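Local coordinates for protein Bd3459 (Bdellovibrio bacteriovorus, PDB 5CEC) that acts as a predatory endopeptidase, probably cutting peptide cross-links in the prey cell wall, and is bound by the ankyrin-repeat immunity protein Bd3460, at residues Y315-S320 and S329-V334; I311-S316 and T366-V371. The protein carries 1 engineered substitution. All blocks are in the same frame, centred on the assembly; numbering follows the deposited sequence.

How the contacts relate
Following the chain from its N terminus, helix 307-322 comes first and supplies one side of both contacts. Contact 1 closes a short loop, bringing 329-334 back beside the helix only nine residues after 315-320. The chain then runs on through strand 354-361 before 366-371 returns to the same helix one turn earlier, so contact 2 closes a wider loop that encloses the first. The two helix segments overlap at Tyr315 and Ser316. The centres of the contacts lie about 8 Å apart, and they touch where Met332 CE packs 3.8 Å from Met368 O. Together they tie one helix to the turn before edge strand 333-334 and to inner strand 364-373 of the six-stranded antiparallel sheet.

Contact 1: residues Y315-S320 and S329-V334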
ATOM      1  N   TYR A 315     -13.409  -6.311 -13.925  1.00 16.46           N
ATOM      2  CA  TYR A 315     -13.730  -7.246 -15.010  1.00 17.56           C
ATOM      3  C   TYR A 315     -12.758  -7.095 -16.164  1.00 16.23           C
ATOM      4  O   TYR A 315     -12.190  -8.085 -16.678  1.00 18.52           O
ATOM      5  CB  TYR A 315     -15.141  -7.004 -15.509  1.00 18.61           C
ATOM      6  CG  TYR A 315     -15.486  -7.875 -16.664  1.00 21.43           C
ATOM      7  CD1 TYR A 315     -15.163  -7.508 -17.966  1.00 23.18           C
ATOM      8  CD2 TYR A 315     -16.106  -9.092 -16.455  1.00 23.81           C
ATOM      9  CE1 TYR A 315     -15.474  -8.319 -19.026  1.00 28.38           C
ATOM     10  CE2 TYR A 315     -16.407  -9.929 -17.503  1.00 30.04           C
ATOM     11  CZ  TYR A 315     -16.096  -9.552 -18.813  1.00 28.95           C
ATOM     12  OH  TYR A 315     -16.368 -10.331 -19.870  1.00 41.14           O
ATOM     13  N   SER A 316     -12.525  -5.849 -16.565  1.00 17.00           N
ATOM     14  CA  SER A 316     -11.644  -5.541 -17.691  1.00 17.43           C
ATOM     15  C   SER A 316     -10.183  -5.846 -17.406  1.00 17.70           C
ATOM     16  O   SER A 316      -9.464  -6.329 -18.287  1.00 18.33           O
ATOM     17  CB  SER A 316     -11.834  -4.090 -18.149  1.00 17.88           C
ATOM     18  OG  SER A 316     -13.130  -3.881 -18.669  1.00 21.38           O
ATOM     19  N   LEU A 317      -9.712  -5.547 -16.184  1.00 16.34           N
ATOM     20  CA  LEU A 317      -8.358  -5.850 -15.806  1.00 16.62           C
ATOM     21  C   LEU A 317      -8.131  -7.351 -15.811  1.00 16.60           C
ATOM     22  O   LEU A 317      -7.095  -7.837 -16.311  1.00 17.52           O
ATOM     23  CB  LEU A 317      -8.067  -5.238 -14.429  1.00 16.52           C
ATOM     24  CG  LEU A 317      -6.670  -5.516 -13.862  1.00 16.08           C
ATOM     25  CD1 LEU A 317      -5.551  -5.053 -14.794  1.00 16.12           C
ATOM     26  CD2 LEU A 317      -6.534  -4.822 -12.523  1.00 16.11           C
ATOM     27  N   ASP A 318      -9.054  -8.086 -15.194  1.00 16.67           N
ATOM     28  CA  ASP A 318      -8.973  -9.538 -15.167  1.00 17.79           C
ATOM     29  C   ASP A 318      -8.909 -10.095 -16.601  1.00 18.37           C
ATOM     30  O   ASP A 318      -8.100 -10.994 -16.899  1.00 20.40           O
ATOM     31  CB  ASP A 318     -10.149 -10.123 -14.387  1.00 19.06           C
ATOM     32  CG  ASP A 318      -9.808 -11.357 -13.575  1.00 20.64           C
ATOM     33  OD1 ASP A 318      -8.643 -11.806 -13.541  1.00 24.14           O
ATOM     34  OD2 ASP A 318     -10.757 -11.883 -12.948  1.00 25.17           O
ATOM     35  N   LYS A 319      -9.727  -9.549 -17.490  1.00 19.54           N
ATOM     36  CA  LYS A 319      -9.799 -10.036 -18.873  1.00 20.40           C
ATOM     37  C   LYS A 319      -8.462  -9.808 -19.568  1.00 19.44           C
ATOM     38  O   LYS A 319      -7.921 -10.727 -20.198  1.00 20.97           O
ATOM     39  CB  LYS A 319     -10.903  -9.332 -19.654  1.00 21.02           C
ATOM     40  CG  LYS A 319     -11.034  -9.842 -21.092  1.00 23.63           C
ATOM     41  CD  LYS A 319     -12.170  -9.128 -21.776  1.00 27.86           C
ATOM     42  CE  LYS A 319     -12.292  -9.557 -23.218  1.00 29.69           C
ATOM     43  NZ  LYS A 319     -13.374  -8.815 -23.925  1.00 33.77           N
ATOM     44  N   SER A 320      -7.901  -8.604 -19.418  1.00 18.87           N
ATOM     45  CA  SER A 320      -6.637  -8.278 -20.069  1.00 18.83           C
ATOM     46  C   SER A 320      -5.479  -9.118 -19.505  1.00 17.92           C
ATOM     47  O   SER A 320      -4.618  -9.599 -20.261  1.00 21.00           O
ATOM     48  CB  SER A 320      -6.346  -6.784 -19.945  1.00 20.23           C
ATOM     49  OG  SER A 320      -7.322  -6.009 -20.661  1.00 22.42           O
ATOM     50  N   SER A 329      -3.911 -11.443  -8.825  1.00 16.70           N
ATOM     51  CA  SER A 329      -2.808 -11.565  -7.852  1.00 16.34           C
ATOM     52  C   SER A 329      -1.407 -11.310  -8.436  1.00 15.85           C
ATOM     53  O   SER A 329      -0.460 -11.201  -7.690  1.00 16.78           O
ATOM     54  CB  SER A 329      -2.824 -12.941  -7.212  1.00 17.66           C
ATOM     55  OG  SER A 329      -2.604 -13.933  -8.201  1.00 19.57           O
ATOM     56  N   ASP A 330      -1.296 -11.238  -9.766  1.00 17.03           N
ATOM     57  CA  ASP A 330      -0.049 -10.822 -10.381  1.00 17.77           C
ATOM     58  C   ASP A 330       0.204  -9.330 -10.363  1.00 16.32           C
ATOM     59  O   ASP A 330       1.298  -8.890 -10.610  1.00 17.42           O
ATOM     60  CB  ASP A 330       0.084 -11.414 -11.780  1.00 18.10           C
ATOM     61  CG  ASP A 330       0.137 -12.924 -11.747  1.00 18.60           C
ATOM     62  OD1 ASP A 330       1.016 -13.461 -11.059  1.00 22.51           O
ATOM     63  OD2 ASP A 330      -0.696 -13.573 -12.390  1.00 21.20           O
ATOM     64  N   VAL A 331      -0.834  -8.548 -10.068  1.00 15.01           N
ATOM     65  CA  VAL A 331      -0.695  -7.100 -10.008  1.00 14.55           C
ATOM     66  C   VAL A 331      -1.303  -6.427  -8.771  1.00 14.36           C
ATOM     67  O   VAL A 331      -1.090  -5.239  -8.579  1.00 15.53           O
ATOM     68  CB  VAL A 331      -1.244  -6.404 -11.274  1.00 15.36           C
ATOM     69  CG1 VAL A 331      -0.520  -6.906 -12.525  1.00 17.33           C
ATOM     70  CG2 VAL A 331      -2.748  -6.564 -11.398  1.00 16.30           C
ATOM     71  N   MET A 332      -2.023  -7.176  -7.953  1.00 14.73           N
ATOM     72  CA  MET A 332      -2.706  -6.659  -6.758  1.00 15.06           C
ATOM     73  C   MET A 332      -2.444  -7.575  -5.585  1.00 13.48           C
ATOM     74  O   MET A 332      -2.060  -8.743  -5.759  1.00 14.88           O
ATOM     75  CB  MET A 332      -4.225  -6.575  -6.940  1.00 16.54           C
ATOM     76  CG  MET A 332      -4.655  -5.442  -7.830  1.00 18.10           C
ATOM     77  SD  MET A 332      -6.380  -5.537  -8.339  1.00 18.31           S
ATOM     78  CE  MET A 332      -7.140  -5.306  -6.744  1.00 19.17           C
ATOM     79  N   ALA A 333      -2.533  -7.006  -4.379  1.00 14.82           N
ATOM     80  CA  ALA A 333      -2.108  -7.685  -3.159  1.00 14.21           C
ATOM     81  C   ALA A 333      -3.113  -8.746  -2.732  1.00 15.15           C
ATOM     82  O   ALA A 333      -4.323  -8.578  -2.893  1.00 16.06           O
ATOM     83  CB  ALA A 333      -1.950  -6.672  -2.056  1.00 14.71           C
ATOM     84  N   VAL A 334      -2.606  -9.806  -2.125  1.00 15.60           N
ATOM     85  CA  VAL A 334      -3.392 -10.930  -1.630  1.00 16.28           C
ATOM     86  C   VAL A 334      -3.423 -10.882  -0.101  1.00 16.49           C
ATOM     87  O   VAL A 334      -2.372 -10.867   0.583  1.00 17.50           O
ATOM     88  CB  VAL A 334      -2.839 -12.276  -2.121  1.00 17.28           C
ATOM     89  CG1 VAL A 334      -3.686 -13.417  -1.597  1.00 17.84           C
ATOM     90  CG2 VAL A 334      -2.809 -12.294  -3.641  1.00 17.72           C
TER
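Leu317 reaches from its helix toward Val331 and Met332 in the turn that leads into strand 333-334, and it carries the helix side of the contact alone. Its CB heads for the turn but is still 6.3 Å from Val331 CG2. Leu317 CG follows anti to the backbone N (chi1 178°) and lies 4.7 Å from Val331 CG2. At the fork CD1 turns to the side (chi2 57°) and gains little, whereas CD2 continues anti to CA and makes the closest approaches. CD2 lies 4.3 Å from Val331 CG2 and 4.2 Å from Met332 SD, so one methyl meets two neighbouring side chains by loose apolar contact. Met332 runs extended to its sulfur and then bends at chi3 (66°), which turns CE away from Leu317 and toward the strand of contact 2. With only 83 Å² buried and the nearest CA atoms, those of Leu317 and Val331, 9.7 Å apart, this is a meeting of side-chain ends within a larger core. Val74, Thr77 and Val81 of helix 72-84 also pack on Leu317, while Lys241 and Leu244 of helix 240-250 adjoin Val331. The turn's buried polar backbone is satisfied from that second helix: Lys245 NZ bonds to the carbonyls of Ser329 and Met332, and Asn248 ND2 to that of Val331. The arrangement fits the fold of penicillin-binding proteins and serine beta-lactamases, in which the helix of a probable SxxK motif, here 72-84, is buried against the sheet; Met332 itself touches Lys357, of the likely K(T/S)G-type element.

Contact 2: residues I311-S316 and T366-V371; sequences IKVLYS and TLMGSV
Leu314 and Gly369 bring the two backbones together, their CA atoms 6.9 Å apart where the axis of helix 311-316 passes 9.0 Å from that of strand 366-371, the two running roughly the same way at an angle of 40°. Between them, the Met368 side chain rises from the strand and ends against the leucine. Its CG takes the position between backbone N and carbonyl carbon (chi1 72°), the chain continues straight to SD, and a bend at chi3 lays CE over Leu314 CG, on the side of its C-H. There CE lies 3.4 Å from Leu314 CG, tighter than ordinary van der Waals contact, with both leucine methyls close by. Val313 CG1 touches the same CE more loosely. Such helix-on-sheet packing belongs to the alpha/beta part of the penicillin-binding protein fold: Met368 faces helix 307-322 and also meets Ile71, while Leu367 and Val371 face helix 394-411 on the other side of the sheet. Gly369 has backbone angles at which a beta-carbon would press on the carbonyl O of Met368. Leu314 meets the backbone here, CD1 lying 3.4 Å from Gly369 O and CD2 3.9 Å from Gly369 CA. Backbone hydrogen bonds tie Met368 to Lys357 and Gly369 to Phe380, holding this strand between its two neighbours.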
ATOM      1  N   ILE A 311     -16.349  -2.157 -10.451  1.00 15.79           N
ATOM      2  CA  ILE A 311     -16.585  -3.533 -10.888  1.00 16.63           C
ATOM      3  C   ILE A 311     -16.187  -3.699 -12.358  1.00 16.07           C
ATOM      4  O   ILE A 311     -15.531  -4.665 -12.706  1.00 17.33           O
ATOM      5  CB  ILE A 311     -18.037  -3.938 -10.681  1.00 18.01           C
ATOM      6  CG1 ILE A 311     -18.422  -3.802  -9.193  1.00 18.35           C
ATOM      7  CG2 ILE A 311     -18.259  -5.349 -11.205  1.00 18.16           C
ATOM      8  CD1 ILE A 311     -17.600  -4.671  -8.248  1.00 17.74           C
ATOM      9  N   LYS A 312     -16.554  -2.756 -13.208  1.00 16.45           N
ATOM     10  CA  LYS A 312     -16.189  -2.829 -14.628  1.00 16.89           C
ATOM     11  C   LYS A 312     -14.686  -2.816 -14.852  1.00 15.97           C
ATOM     12  O   LYS A 312     -14.137  -3.557 -15.659  1.00 17.17           O
ATOM     13  CB  LYS A 312     -16.829  -1.723 -15.442  1.00 18.51           C
ATOM     14  CG  LYS A 312     -18.354  -1.784 -15.517  1.00 21.54           C
ATOM     15  CD  LYS A 312     -18.921  -0.576 -16.248  1.00 26.24           C
ATOM     16  CE  LYS A 312     -18.667  -0.637 -17.745  1.00 31.75           C
ATOM     17  NZ  LYS A 312     -19.494  -1.658 -18.465  1.00 37.86           N
ATOM     18  N   VAL A 313     -14.004  -2.009 -14.044  1.00 16.35           N
ATOM     19  CA  VAL A 313     -12.548  -1.966 -14.088  1.00 16.14           C
ATOM     20  C   VAL A 313     -11.957  -3.314 -13.708  1.00 15.46           C
ATOM     21  O   VAL A 313     -11.028  -3.796 -14.386  1.00 16.26           O
ATOM     22  CB  VAL A 313     -12.021  -0.822 -13.183  1.00 15.47           C
ATOM     23  CG1 VAL A 313     -10.530  -0.961 -12.890  1.00 16.15           C
ATOM     24  CG2 VAL A 313     -12.314   0.520 -13.838  1.00 16.78           C
ATOM     25  N   LEU A 314     -12.472  -3.923 -12.644  1.00 15.77           N
ATOM     26  CA  LEU A 314     -11.984  -5.257 -12.243  1.00 16.71           C
ATOM     27  C   LEU A 314     -12.207  -6.302 -13.349  1.00 15.22           C
ATOM     28  O   LEU A 314     -11.304  -7.093 -13.667  1.00 16.67           O
ATOM     29  CB  LEU A 314     -12.620  -5.710 -10.942  1.00 15.78           C
ATOM     30  CG  LEU A 314     -12.095  -4.904  -9.717  1.00 16.61           C
ATOM     31  CD1 LEU A 314     -13.092  -5.014  -8.572  1.00 17.68           C
ATOM     32  CD2 LEU A 314     -10.694  -5.332  -9.291  1.00 17.93           C
ATOM     33  N   TYR A 315     -13.409  -6.311 -13.925  1.00 16.46           N
ATOM     34  CA  TYR A 315     -13.730  -7.246 -15.010  1.00 17.56           C
ATOM     35  C   TYR A 315     -12.758  -7.095 -16.164  1.00 16.23           C
ATOM     36  O   TYR A 315     -12.190  -8.085 -16.678  1.00 18.52           O
ATOM     37  CB  TYR A 315     -15.141  -7.004 -15.509  1.00 18.61           C
ATOM     38  CG  TYR A 315     -15.486  -7.875 -16.664  1.00 21.43           C
ATOM     39  CD1 TYR A 315     -15.163  -7.508 -17.966  1.00 23.18           C
ATOM     40  CD2 TYR A 315     -16.106  -9.092 -16.455  1.00 23.81           C
ATOM     41  CE1 TYR A 315     -15.474  -8.319 -19.026  1.00 28.38           C
ATOM     42  CE2 TYR A 315     -16.407  -9.929 -17.503  1.00 30.04           C
ATOM     43  CZ  TYR A 315     -16.096  -9.552 -18.813  1.00 28.95           C
ATOM     44  OH  TYR A 315     -16.368 -10.331 -19.870  1.00 41.14           O
ATOM     45  N   SER A 316     -12.525  -5.849 -16.565  1.00 17.00           N
ATOM     46  CA  SER A 316     -11.644  -5.541 -17.691  1.00 17.43           C
ATOM     47  C   SER A 316     -10.183  -5.846 -17.406  1.00 17.70           C
ATOM     48  O   SER A 316      -9.464  -6.329 -18.287  1.00 18.33           O
ATOM     49  CB  SER A 316     -11.834  -4.090 -18.149  1.00 17.88           C
ATOM     50  OG  SER A 316     -13.130  -3.881 -18.669  1.00 21.38           O
ATOM     51  N   THR A 366     -11.837   2.870   1.470  1.00 12.70           N
ATOM     52  CA  THR A 366     -12.328   2.084   0.353  1.00 12.95           C
ATOM     53  C   THR A 366     -11.552   0.772   0.226  1.00 12.49           C
ATOM     54  O   THR A 366     -10.428   0.614   0.704  1.00 14.10           O
ATOM     55  CB  THR A 366     -12.207   2.915  -0.931  1.00 13.79           C
ATOM     56  OG1 THR A 366     -10.838   3.223  -1.174  1.00 14.20           O
ATOM     57  CG2 THR A 366     -13.025   4.182  -0.867  1.00 13.95           C
ATOM     58  N   LEU A 367     -12.157  -0.163  -0.503  1.00 12.75           N
ATOM     59  CA  LEU A 367     -11.553  -1.472  -0.824  1.00 13.28           C
ATOM     60  C   LEU A 367     -12.190  -1.990  -2.088  1.00 13.61           C
ATOM     61  O   LEU A 367     -13.420  -1.910  -2.216  1.00 15.59           O
ATOM     62  CB  LEU A 367     -11.767  -2.475   0.315  1.00 13.31           C
ATOM     63  CG  LEU A 367     -10.915  -3.718   0.304  1.00 14.82           C
ATOM     64  CD1 LEU A 367      -9.473  -3.408   0.662  1.00 15.57           C
ATOM     65  CD2 LEU A 367     -11.477  -4.754   1.227  1.00 15.47           C
ATOM     66  N   MET A 368     -11.405  -2.577  -2.979  1.00 13.33           N
ATOM     67  CA  MET A 368     -11.978  -3.262  -4.130  1.00 13.56           C
ATOM     68  C   MET A 368     -11.091  -4.442  -4.490  1.00 13.57           C
ATOM     69  O   MET A 368      -9.874  -4.428  -4.249  1.00 15.09           O
ATOM     70  CB  MET A 368     -12.175  -2.322  -5.314  1.00 14.85           C
ATOM     71  CG  MET A 368     -10.909  -1.890  -6.019  1.00 15.92           C
ATOM     72  SD  MET A 368     -11.126  -0.636  -7.309  1.00 16.83           S
ATOM     73  CE  MET A 368     -11.627  -1.658  -8.656  1.00 18.34           C
ATOM     74  N   GLY A 369     -11.666  -5.414  -5.187  1.00 13.87           N
ATOM     75  CA  GLY A 369     -10.894  -6.584  -5.581  1.00 14.36           C
ATOM     76  C   GLY A 369     -11.786  -7.749  -5.902  1.00 15.31           C
ATOM     77  O   GLY A 369     -12.942  -7.596  -6.363  1.00 16.43           O
ATOM     78  N   SER A 370     -11.225  -8.928  -5.684  1.00 15.62           N
ATOM     79  CA  SER A 370     -11.936 -10.165  -5.873  1.00 16.43           C
ATOM     80  C   SER A 370     -11.846 -11.027  -4.632  1.00 16.43           C
ATOM     81  O   SER A 370     -10.840 -11.029  -3.894  1.00 17.56           O
ATOM     82  CB  SER A 370     -11.361 -10.932  -7.066  1.00 17.72           C
ATOM     83  OG  SER A 370     -10.063 -11.421  -6.784  1.00 19.32           O
ATOM     84  N   VAL A 371     -12.923 -11.776  -4.411  1.00 17.68           N
ATOM     85  CA  VAL A 371     -12.924 -12.843  -3.425  1.00 17.55           C
ATOM     86  C   VAL A 371     -13.110 -14.184  -4.117  1.00 19.13           C
ATOM     87  O   VAL A 371     -13.917 -14.300  -5.043  1.00 20.38           O
ATOM     88  CB  VAL A 371     -14.004 -12.639  -2.322  1.00 18.35           C
ATOM     89  CG1 VAL A 371     -13.715 -11.397  -1.470  1.00 17.62           C
ATOM     90  CG2 VAL A 371     -15.419 -12.569  -2.868  1.00 18.95           C
TER